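Local coordinates for BauA (Acinetobacter baumannii, PDB 6HCP), which acts as an outer-membrane receptor and transporter for ferric preacinetobactin, probably drawing on the TonB system to bring the iron-loaded siderophore across, at residues Ile65-Lys70 with Ala85-Ser90; Pro495-Asn500 with Ser538-Ser543; Glu614-Thr617 with Gly622-Thr625; Gln636-Glu641 with Thr688-Gly693. All coordinates share one frame; numbering follows the deposited sequence. Where two conformers were deposited one is given.

Contact 1. Residues Ile65-Lys70 with Ala85-Ser90; sequences ISYTDK and AATDPS. With EDO (1,2-ethanediol), chain H.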
loop_
_atom_site.group_PDB
_atom_site.type_symbol
_atom_site.label_atom_id
_atom_site.label_comp_id
_atom_site.label_asym_id
_atom_site.label_seq_id
_atom_site.Cartn_x
_atom_site.Cartn_y
_atom_site.Cartn_z
ATOM N N ILE A 65 34.356 2.128 6.753
ATOM C CA ILE A 65 33.624 1.583 5.609
ATOM C C ILE A 65 33.615 2.632 4.510
ATOM O O ILE A 65 33.609 3.838 4.788
ATOM C CB ILE A 65 32.198 1.145 6.007
ATOM C CG1 ILE A 65 31.499 0.470 4.820
ATOM C CG2 ILE A 65 31.391 2.322 6.527
ATOM C CD1 ILE A 65 30.716 -0.745 5.169
ATOM N N SER A 66 33.721 2.173 3.260
ATOM C CA SER A 66 33.640 3.064 2.118
ATOM C C SER A 66 32.595 2.551 1.126
ATOM O O SER A 66 32.714 1.435 0.638
ATOM C CB SER A 66 34.981 3.186 1.458
ATOM O OG SER A 66 34.891 3.936 0.261
ATOM N N TYR A 67 31.607 3.393 0.839
ATOM C CA TYR A 67 30.535 3.075 -0.110
ATOM C C TYR A 67 30.910 3.624 -1.485
ATOM O O TYR A 67 31.379 4.755 -1.606
ATOM C CB TYR A 67 29.216 3.688 0.349
ATOM C CG TYR A 67 28.788 3.254 1.723
ATOM C CD1 TYR A 67 28.216 2.010 1.928
ATOM C CD2 TYR A 67 28.984 4.074 2.833
ATOM C CE1 TYR A 67 27.900 1.566 3.205
ATOM C CE2 TYR A 67 28.670 3.638 4.113
ATOM C CZ TYR A 67 28.021 2.425 4.283
ATOM O OH TYR A 67 27.775 1.946 5.545
ATOM N N THR A 68 30.571 2.861 -2.529
ATOM C CA THR A 68 30.845 3.283 -3.918
ATOM C C THR A 68 29.678 4.100 -4.470
ATOM O O THR A 68 28.536 4.018 -4.001
ATOM C CB THR A 68 31.142 2.077 -4.822
ATOM O OG1 THR A 68 29.935 1.319 -4.942
ATOM C CG2 THR A 68 32.244 1.193 -4.279
ATOM N N ASP A 69 29.963 4.796 -5.569
ATOM C CA ASP A 69 28.971 5.514 -6.314
ATOM C C ASP A 69 27.902 4.548 -6.861
ATOM O O ASP A 69 26.775 4.963 -7.038
ATOM C CB ASP A 69 29.588 6.390 -7.410
ATOM C CG ASP A 69 30.517 5.694 -8.401
ATOM O OD1 ASP A 69 31.030 4.600 -8.109
ATOM O OD2 ASP A 69 30.698 6.257 -9.470
ATOM N N LYS A 70 28.257 3.288 -7.112
ATOM C CA LYS A 70 27.265 2.295 -7.556
ATOM C C LYS A 70 26.218 2.088 -6.444
ATOM O O LYS A 70 25.010 2.080 -6.698
ATOM C CB LYS A 70 27.947 0.982 -7.956
ATOM C CG LYS A 70 26.996 -0.160 -8.357
ATOM C CD LYS A 70 25.958 0.249 -9.391
ATOM C CE LYS A 70 25.338 -0.907 -10.160
ATOM N NZ LYS A 70 24.697 -1.899 -9.260
ATOM N N ALA A 85 23.611 5.734 6.633
ATOM C CA ALA A 85 22.798 5.267 7.756
ATOM C C ALA A 85 22.013 3.997 7.399
ATOM O O ALA A 85 21.475 3.351 8.276
ATOM C CB ALA A 85 21.856 6.350 8.227
ATOM N N ALA A 86 21.873 3.688 6.113
ATOM C CA ALA A 86 20.880 2.669 5.712
ATOM C C ALA A 86 21.216 1.309 6.350
ATOM O O ALA A 86 20.345 0.636 6.862
ATOM C CB ALA A 86 20.799 2.590 4.208
ATOM N N THR A 87 22.487 0.905 6.324
ATOM C CA THR A 87 22.874 -0.423 6.783
ATOM C C THR A 87 23.809 -0.399 7.996
ATOM O O THR A 87 24.258 -1.455 8.432
ATOM C CB THR A 87 23.521 -1.227 5.643
ATOM O OG1 THR A 87 24.650 -0.526 5.104
ATOM C CG2 THR A 87 22.506 -1.502 4.557
ATOM N N ASP A 88 24.229 0.787 8.452
ATOM C CA ASP A 88 25.288 0.851 9.467
ATOM C C ASP A 88 24.657 0.999 10.845
ATOM O O ASP A 88 24.071 2.030 11.171
ATOM C CB ASP A 88 26.243 2.010 9.182
ATOM C CG ASP A 88 27.488 2.019 10.056
ATOM O OD1 ASP A 88 27.437 1.457 11.178
ATOM O OD2 ASP A 88 28.465 2.649 9.626
ATOM N N PRO A 89 24.708 -0.044 11.690
ATOM C CA PRO A 89 24.052 0.009 12.998
ATOM C C PRO A 89 24.728 0.945 14.012
ATOM O O PRO A 89 24.184 1.167 15.093
ATOM C CB PRO A 89 24.174 -1.439 13.497
ATOM C CG PRO A 89 25.462 -1.935 12.860
ATOM C CD PRO A 89 25.522 -1.253 11.509
ATOM N N SER A 90 25.891 1.495 13.656
ATOM C CA SER A 90 26.547 2.472 14.514
ATOM C C SER A 90 26.195 3.903 14.097
ATOM O O SER A 90 26.733 4.864 14.660
ATOM C CB SER A 90 28.050 2.243 14.521
ATOM O OG SER A 90 28.347 1.053 15.238
HETATM C C1 EDO H . 37.201 0.133 3.827
HETATM O O1 EDO H . 38.330 -0.361 4.571
HETATM C C2 EDO H . 36.038 -0.857 3.894
HETATM O O2 EDO H . 34.894 -0.316 3.188
HETATM O O HOH W 1 28.071 3.918 7.320
HETATM O O HOH W 2 27.147 -0.579 6.559
#
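The hydroxyl of Tyr67 is gripped by two waters, and through them the strand at Ile65-Thr68 is tied to Thr87 and Asp88 in the plug domain of a TonB-dependent receptor. Tyr67 OH donates to water 1 at 2.7 Å, which in turn donates to Asp88 OD2. The same oxygen, Tyr67 OH, accepts a hydrogen bond from water 2 at 2.8 Å, and water 2 also bonds Thr87 OG1. Both waters lie at the edge of the ring, in its plane, which suits a hydroxyl lying in that plane. Direct approach is looser: Tyr67 OH stays 3.9 Å from Asp88 CB, so solvent mediates the polar contact in an otherwise buried place. Ile65 CG1 lies over one face of the ring, near the rim. Next to it, Ser66 N donates at 2.8 Å to O2 of a 1,2-ethanediol, probably from the crystallisation liquor.

With CG anti to the backbone N (chi1 -171°), the carboxylate of Asp88 is carried past the hydroxyl, OD2 meeting it through water 1. Asp88 OD1 forms a salt bridge with Lys142 NZ and closes an Asx turn, Ser90 N reaching Asp88 OD1 at 2.9 Å, on the anti side and 33° out of the carboxylate plane.

Contact 2. Residues Pro495-Asn500 with Ser538-Ser543; sequences PATASN and SYLDPS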
loop_
_atom_site.group_PDB
_atom_site.type_symbol
_atom_site.label_atom_id
_atom_site.label_comp_id
_atom_site.label_asym_id
_atom_site.label_seq_id
_atom_site.Cartn_x
_atom_site.Cartn_y
_atom_site.Cartn_z
ATOM N N PRO A 495 30.402 32.611 31.515
ATOM C CA PRO A 495 29.648 33.868 31.454
ATOM C C PRO A 495 30.098 34.902 32.507
ATOM O O PRO A 495 30.770 34.544 33.487
ATOM C CB PRO A 495 28.203 33.390 31.685
ATOM C CG PRO A 495 28.355 32.179 32.582
ATOM C CD PRO A 495 29.629 31.502 32.103
ATOM N N ALA A 496 29.598 36.138 32.375
ATOM C CA ALA A 496 29.920 37.265 33.271
ATOM C C ALA A 496 29.416 37.021 34.704
ATOM O O ALA A 496 29.914 37.650 35.646
ATOM C CB ALA A 496 29.352 38.543 32.698
ATOM N N THR A 497 28.503 36.052 34.876
ATOM C CA THR A 497 27.890 35.737 36.168
ATOM C C THR A 497 28.730 34.746 36.988
ATOM O O THR A 497 28.428 34.499 38.158
ATOM C CB THR A 497 26.489 35.151 35.969
ATOM O OG1 THR A 497 26.643 34.054 35.074
ATOM C CG2 THR A 497 25.505 36.148 35.392
ATOM N N ALA A 498 29.796 34.194 36.395
ATOM C CA ALA A 498 30.582 33.137 37.054
ATOM C C ALA A 498 31.641 33.749 37.986
ATOM O O ALA A 498 31.955 34.912 37.867
ATOM C CB ALA A 498 31.220 32.267 35.997
ATOM N N SER A 499 32.204 32.928 38.877
ATOM C CA SER A 499 33.359 33.316 39.697
ATOM C C SER A 499 34.586 33.547 38.810
ATOM O O SER A 499 35.541 34.210 39.221
ATOM C CB SER A 499 33.640 32.279 40.735
ATOM O OG SER A 499 34.095 31.067 40.149
ATOM N N ASN A 500 34.604 32.883 37.646
ATOM C CA ASN A 500 35.736 32.909 36.720
ATOM C C ASN A 500 35.261 33.522 35.412
ATOM O O ASN A 500 35.369 32.896 34.347
ATOM C CB ASN A 500 36.329 31.514 36.496
ATOM C CG ASN A 500 35.308 30.465 36.091
ATOM O OD1 ASN A 500 34.140 30.524 36.487
ATOM N ND2 ASN A 500 35.772 29.414 35.425
ATOM N N SER A 538 30.712 21.369 29.774
ATOM C CA SER A 538 30.989 22.467 30.699
ATOM C C SER A 538 29.663 23.061 31.185
ATOM O O SER A 538 28.712 23.083 30.441
ATOM C CB SER A 538 31.849 23.497 30.028
ATOM O OG SER A 538 33.141 22.978 29.718
ATOM N N TYR A 539 29.633 23.555 32.426
ATOM C CA TYR A 539 28.442 24.209 32.959
ATOM C C TYR A 539 28.801 25.051 34.194
ATOM O O TYR A 539 29.852 24.881 34.797
ATOM C CB TYR A 539 27.386 23.152 33.291
ATOM C CG TYR A 539 27.862 22.084 34.234
ATOM C CD1 TYR A 539 27.855 22.313 35.597
ATOM C CD2 TYR A 539 28.257 20.831 33.799
ATOM C CE1 TYR A 539 28.358 21.392 36.494
ATOM C CE2 TYR A 539 28.721 19.876 34.691
ATOM C CZ TYR A 539 28.789 20.163 36.042
ATOM O OH TYR A 539 29.257 19.272 36.968
ATOM N N LEU A 540 27.851 25.891 34.606
ATOM C CA LEU A 540 27.926 26.703 35.815
ATOM C C LEU A 540 27.503 25.864 37.020
ATOM O O LEU A 540 26.406 25.339 37.029
ATOM C CB LEU A 540 26.998 27.896 35.584
ATOM C CG LEU A 540 27.207 29.117 36.472
ATOM C CD1 LEU A 540 28.670 29.553 36.482
ATOM C CD2 LEU A 540 26.312 30.265 36.009
ATOM N N ASP A 541 28.441 25.606 37.944
ATOM C CA ASP A 541 28.250 24.750 39.107
ATOM C C ASP A 541 27.932 25.586 40.359
ATOM O O ASP A 541 28.829 26.159 40.979
ATOM C CB ASP A 541 29.484 23.870 39.324
ATOM C CG ASP A 541 29.336 22.855 40.448
ATOM O OD1 ASP A 541 28.268 22.854 41.097
ATOM O OD2 ASP A 541 30.320 22.138 40.728
ATOM N N PRO A 542 26.680 25.560 40.877
ATOM C CA PRO A 542 26.327 26.375 42.043
ATOM C C PRO A 542 26.850 25.815 43.376
ATOM O O PRO A 542 26.859 26.530 44.379
ATOM C CB PRO A 542 24.790 26.418 42.004
ATOM C CG PRO A 542 24.402 25.161 41.264
ATOM C CD PRO A 542 25.502 24.946 40.244
ATOM N N SER A 543 27.370 24.585 43.357
ATOM C CA SER A 543 27.927 23.951 44.545
ATOM C C SER A 543 29.385 24.387 44.779
ATOM O O SER A 543 29.952 24.123 45.834
ATOM C CB SER A 543 27.822 22.452 44.453
ATOM O OG SER A 543 28.849 21.916 43.633
#
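Leu540 spreads its two methyl branches against the turn Pro495-Ala498, joining the end of barrel strand 524-541 to the long loop that links strands 478-489 and 508-520, a loop on the extracellular side of the transmembrane beta-barrel by the usual topology of these receptors. The close part is small and apolar. Leu540 CD1 meets Ala498 CB at 3.8 Å, and Ala498 is the buried member of the set. The side chain gets there because CG stands anti to the backbone N (chi1 -161°), which brings CD1 onto Ala498 and CD2 beside Thr497.

The other branch faces the solvent side. Leu540 CD2 lies 3.9 Å from OG1 of the exposed Thr497, the two side chains crossing at about a right angle, and the fit slackens at Pro495, whose CG touches the same Leu540 CD2 only at 4.4 Å. No hydrogen bond spans the two segments. The loop is instead held by its own type I turn, with Ala498 N bonded to Pro495 O at 3.1 Å, and by strand 549-569, where Ser499 OG bonds Thr551 OG1 and Asn500 OD1 accepts from Phe552 N.

At the exposed corner beyond Leu540 an Asx turn organises the chain. Ser543 N comes to Asp541 OD1 from above the carboxylate plane, while Ser543 OG, from the same face, donates to Asp541 OD1 at 2.8 Å on the syn side.

Contact 3. Residues Glu614-Thr617 with Gly622-Thr625; sequences EWDT and GTLT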
loop_
_atom_site.group_PDB
_atom_site.type_symbol
_atom_site.label_atom_id
_atom_site.label_comp_id
_atom_site.label_asym_id
_atom_site.label_seq_id
_atom_site.Cartn_x
_atom_site.Cartn_y
_atom_site.Cartn_z
ATOM N N GLU A 614 20.337 -7.994 -1.320
ATOM C CA GLU A 614 19.991 -7.957 -2.724
ATOM C C GLU A 614 20.179 -9.370 -3.297
ATOM O O GLU A 614 21.085 -10.100 -2.884
ATOM C CB GLU A 614 20.863 -6.962 -3.490
ATOM C CG GLU A 614 20.665 -5.507 -3.102
ATOM C CD GLU A 614 21.316 -4.512 -4.046
ATOM O OE1 GLU A 614 22.233 -4.929 -4.778
ATOM O OE2 GLU A 614 20.882 -3.351 -4.076
ATOM N N TRP A 615 19.320 -9.719 -4.264
ATOM C CA TRP A 615 19.364 -11.030 -4.924
ATOM C C TRP A 615 19.184 -10.826 -6.435
ATOM O O TRP A 615 18.305 -10.073 -6.855
ATOM C CB TRP A 615 18.293 -11.958 -4.323
ATOM C CG TRP A 615 18.118 -13.252 -5.061
ATOM C CD1 TRP A 615 19.031 -14.262 -5.186
ATOM C CD2 TRP A 615 16.938 -13.696 -5.759
ATOM N NE1 TRP A 615 18.512 -15.287 -5.933
ATOM C CE2 TRP A 615 17.236 -14.964 -6.307
ATOM C CE3 TRP A 615 15.678 -13.136 -6.003
ATOM C CZ2 TRP A 615 16.315 -15.674 -7.077
ATOM C CZ3 TRP A 615 14.763 -13.844 -6.750
ATOM C CH2 TRP A 615 15.079 -15.098 -7.272
ATOM N N ASP A 616 20.136 -11.360 -7.210
ATOM C CA ASP A 616 20.185 -11.207 -8.661
ATOM C C ASP A 616 19.687 -12.498 -9.354
ATOM O O ASP A 616 19.962 -13.603 -8.899
ATOM C CB ASP A 616 21.618 -10.971 -9.146
ATOM C CG ASP A 616 22.230 -9.638 -8.761
ATOM O OD1 ASP A 616 21.473 -8.702 -8.420
ATOM O OD2 ASP A 616 23.449 -9.512 -8.945
ATOM N N THR A 617 18.936 -12.338 -10.447
ATOM C CA THR A 617 18.594 -13.466 -11.329
ATOM C C THR A 617 18.541 -12.946 -12.770
ATOM O O THR A 617 18.208 -11.779 -13.005
ATOM C CB THR A 617 17.300 -14.157 -10.868
ATOM O OG1 THR A 617 17.131 -15.400 -11.557
ATOM C CG2 THR A 617 16.072 -13.300 -11.076
ATOM N N GLY A 622 19.224 -9.460 -19.464
ATOM C CA GLY A 622 19.634 -8.555 -18.383
ATOM C C GLY A 622 19.576 -9.223 -17.023
ATOM O O GLY A 622 19.308 -10.417 -16.895
ATOM N N THR A 623 19.855 -8.425 -15.987
ATOM C CA THR A 623 19.888 -8.910 -14.631
ATOM C C THR A 623 18.825 -8.173 -13.818
ATOM O O THR A 623 18.769 -6.937 -13.832
ATOM C CB THR A 623 21.262 -8.697 -13.993
ATOM O OG1 THR A 623 22.226 -9.350 -14.817
ATOM C CG2 THR A 623 21.334 -9.237 -12.583
ATOM N N LEU A 624 17.932 -8.953 -13.217
ATOM C CA LEU A 624 16.949 -8.443 -12.305
ATOM C C LEU A 624 17.510 -8.583 -10.889
ATOM O O LEU A 624 18.014 -9.639 -10.529
ATOM C CB LEU A 624 15.637 -9.214 -12.440
ATOM C CG LEU A 624 14.599 -8.890 -11.361
ATOM C CD1 LEU A 624 14.047 -7.485 -11.537
ATOM C CD2 LEU A 624 13.463 -9.913 -11.371
ATOM N N THR A 625 17.479 -7.471 -10.140
ATOM C CA THR A 625 17.829 -7.472 -8.724
ATOM C C THR A 625 16.593 -7.110 -7.892
ATOM O O THR A 625 15.902 -6.144 -8.190
ATOM C CB THR A 625 18.938 -6.450 -8.423
ATOM O OG1 THR A 625 20.039 -6.705 -9.293
ATOM C CG2 THR A 625 19.392 -6.494 -6.977
#
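A tight beta hairpin, made by strands 599-618 and 622-637, is closed here just before and after its turn. Thr617 and Leu624 form an antiparallel hydrogen-bonded pair: Thr617 N reaches Leu624 O at 2.9 Å and Leu624 N reaches Thr617 O at 2.8 Å. The adjoining non-hydrogen-bonded pair, Asp616 with Thr625, is drawn to 4.4 Å between CA atoms. Two CA-H...O contacts reinforce the backbone, Thr625 CA to Trp615 O and Asp616 CA to Leu624 O.

These are neighbouring strands of the transmembrane barrel, and their two faces differ. On one, Asp616 CG stands beside its backbone N (chi1 -69°), which lays the carboxylate alongside Thr625, and Thr625 OG1 donates to Asp616 OD1 at 2.6 Å from above the carboxylate plane. The acceptor also takes Arg576 NH1, so a hydroxyl and a guanidinium share one oxygen. Thr623 CG2, farther along the same strand as Thr625, lies 3.9 Å from Asp616 CB. Glu614 lays its stem along the methyl of Thr625, CB to CG2 at 3.8 Å, and sends OE1 to salt bridges with Arg576 and Arg657; such surroundings would favour the ionised carboxylate.

The other face carries Thr617, Leu624 and Trp615, whose indole meets the ring of Tyr658 of a second subunit with the planes at about 45°, placing this face at a subunit interface.

Contact 4. Residues Gln636-Glu641 with Thr688-Gly693; sequences QYINAE and TNLALG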
loop_
_atom_site.group_PDB
_atom_site.type_symbol
_atom_site.label_atom_id
_atom_site.label_comp_id
_atom_site.label_asym_id
_atom_site.label_seq_id
_atom_site.Cartn_x
_atom_site.Cartn_y
_atom_site.Cartn_z
ATOM N N GLN A 636 14.098 5.672 22.559
ATOM C CA GLN A 636 15.014 6.793 22.801
ATOM C C GLN A 636 14.384 7.728 23.833
ATOM O O GLN A 636 13.191 8.037 23.776
ATOM C CB GLN A 636 15.305 7.568 21.513
ATOM C CG GLN A 636 15.519 6.682 20.285
ATOM C CD GLN A 636 14.306 6.615 19.390
ATOM O OE1 GLN A 636 13.858 7.631 18.886
ATOM N NE2 GLN A 636 13.751 5.420 19.234
ATOM N N TYR A 637 15.225 8.261 24.720
ATOM C CA TYR A 637 14.804 9.268 25.644
ATOM C C TYR A 637 14.757 10.620 24.958
ATOM O O TYR A 637 15.634 10.984 24.142
ATOM C CB TYR A 637 15.707 9.291 26.882
ATOM C CG TYR A 637 15.463 8.118 27.783
ATOM C CD1 TYR A 637 14.306 8.051 28.544
ATOM C CD2 TYR A 637 16.269 6.994 27.726
ATOM C CE1 TYR A 637 14.020 6.938 29.312
ATOM C CE2 TYR A 637 15.986 5.866 28.480
ATOM C CZ TYR A 637 14.888 5.866 29.319
ATOM O OH TYR A 637 14.565 4.748 30.031
ATOM N N ILE A 638 13.787 11.427 25.391
ATOM C CA ILE A 638 13.555 12.739 24.812
ATOM C C ILE A 638 14.139 13.834 25.718
ATOM O O ILE A 638 14.482 14.923 25.240
ATOM C CB ILE A 638 12.048 12.915 24.516
ATOM C CG1 ILE A 638 11.617 11.912 23.439
ATOM C CG2 ILE A 638 11.700 14.346 24.117
ATOM C CD1 ILE A 638 12.465 11.944 22.170
ATOM N N ASN A 639 14.279 13.539 27.015
ATOM C CA ASN A 639 14.920 14.504 27.943
ATOM C C ASN A 639 15.933 13.785 28.829
ATOM O O ASN A 639 15.929 12.577 28.951
ATOM C CB ASN A 639 13.911 15.276 28.796
ATOM C CG ASN A 639 13.040 14.407 29.690
ATOM O OD1 ASN A 639 13.303 13.225 29.906
ATOM N ND2 ASN A 639 11.964 14.992 30.194
ATOM N N ALA A 640 16.880 14.567 29.349
ATOM C CA ALA A 640 18.016 14.047 30.107
ATOM C C ALA A 640 17.549 13.543 31.477
ATOM O O ALA A 640 18.230 12.738 32.110
ATOM C CB ALA A 640 19.074 15.117 30.237
ATOM N N GLU A 641 16.392 14.038 31.927
ATOM C CA GLU A 641 15.725 13.539 33.149
ATOM C C GLU A 641 15.192 12.119 32.934
ATOM O O GLU A 641 14.887 11.416 33.901
ATOM C CB GLU A 641 14.578 14.469 33.561
ATOM C CG GLU A 641 15.035 15.856 33.989
ATOM C CD GLU A 641 15.540 16.769 32.883
ATOM O OE1 GLU A 641 15.053 16.635 31.721
ATOM O OE2 GLU A 641 16.521 17.521 33.148
ATOM N N THR A 688 14.944 21.001 18.534
ATOM C CA THR A 688 13.600 20.808 19.090
ATOM C C THR A 688 13.480 19.347 19.541
ATOM O O THR A 688 14.318 18.520 19.203
ATOM C CB THR A 688 12.492 21.152 18.080
ATOM O OG1 THR A 688 12.689 20.326 16.931
ATOM C CG2 THR A 688 12.461 22.613 17.672
ATOM N N ASN A 689 12.428 19.031 20.301
ATOM C CA ASN A 689 12.330 17.744 21.005
ATOM C C ASN A 689 11.976 16.580 20.068
ATOM O O ASN A 689 12.484 15.466 20.260
ATOM C CB ASN A 689 11.300 17.784 22.131
ATOM C CG ASN A 689 11.633 18.718 23.278
ATOM O OD1 ASN A 689 10.714 19.161 23.952
ATOM N ND2 ASN A 689 12.918 18.998 23.525
ATOM N N LEU A 690 11.062 16.812 19.102
ATOM C CA LEU A 690 10.469 15.743 18.318
ATOM C C LEU A 690 10.251 16.198 16.877
ATOM O O LEU A 690 9.920 17.340 16.634
ATOM C CB LEU A 690 9.088 15.379 18.872
ATOM C CG LEU A 690 9.003 14.848 20.291
ATOM C CD1 LEU A 690 7.540 14.625 20.648
ATOM C CD2 LEU A 690 9.795 13.571 20.461
ATOM N N ALA A 691 10.315 15.236 15.960
ATOM C CA ALA A 691 9.862 15.410 14.605
ATOM C C ALA A 691 9.387 14.049 14.094
ATOM O O ALA A 691 9.876 13.012 14.517
ATOM C CB ALA A 691 10.971 15.953 13.743
ATOM N N LEU A 692 8.408 14.069 13.189
ATOM C CA LEU A 692 7.935 12.846 12.577
ATOM C C LEU A 692 8.965 12.313 11.580
ATOM O O LEU A 692 9.516 13.060 10.788
ATOM C CB LEU A 692 6.612 13.115 11.851
ATOM C CG LEU A 692 5.399 13.304 12.746
ATOM C CD1 LEU A 692 4.203 13.736 11.903
ATOM C CD2 LEU A 692 5.077 12.032 13.518
ATOM N N GLY A 693 9.117 10.991 11.559
ATOM C CA GLY A 693 9.903 10.307 10.555
ATOM C C GLY A 693 9.270 10.427 9.175
ATOM O O GLY A 693 8.070 10.598 9.054
#
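Ile638 presses against Asn689 and Leu690, and its path shows how one branched side chain can serve two neighbours. Its CB points toward the segment Thr688-Gly693 and forks there. The short branch, CG2, is anti to the backbone N and reaches Asn689 CB at 4.0 Å, with Asn689 O almost as near. The longer branch leaves beside the backbone N (chi1 -65°), and CG1 comes to 3.9 Å from Leu690 CD2. At the tip, Ile638 CD1 closes on Leu690 CD2 at 3.6 Å, the tightest approach here, and also lies 4.0 Å from Asn689 O. The two hydrocarbon side chains cross at about a right angle, and Leu690 CD2 meets both CG1 and CD1.

No hydrogen bond crosses directly, yet polar groups frame the patch. Gln684 NE2 bonds both Ile638 O and Asn689 O, clipping the two backbones together. Asn689 turns its amide from the isoleucine, and its OD1 accepts from Val260 N. Val646 of the next barrel strand packs against both Ile638 and Leu690.

The contact thus joins the end of strand 622-637 to the long loop before strand 697-705, in a region that includes part of a predicted TonB C-terminal box. Asn689 and Leu690 together stand opposite Val258 of strand 258-259, the mark of a classic bulge.

Overall arrangement
From the N terminus the four contacts follow in series, none nesting or crossing. Contact 1 closes a short, largely helical loop inside the plug. Contact 2 comes much later and spans 37 residues, including strand 508-520 and most of 524-541, to tie a long loop to the end of strand 524-541. Contact 3 closes the shortest span, a hairpin turn, on the opposite side of the chain's centre from contact 2. Strand 622-637 then runs on to contact 4, whose centre lies about 40 Å from that of contact 3, where it meets the last long loop. Of the four, contacts 1 and 3 come nearest, about 6 Å between nearest atoms.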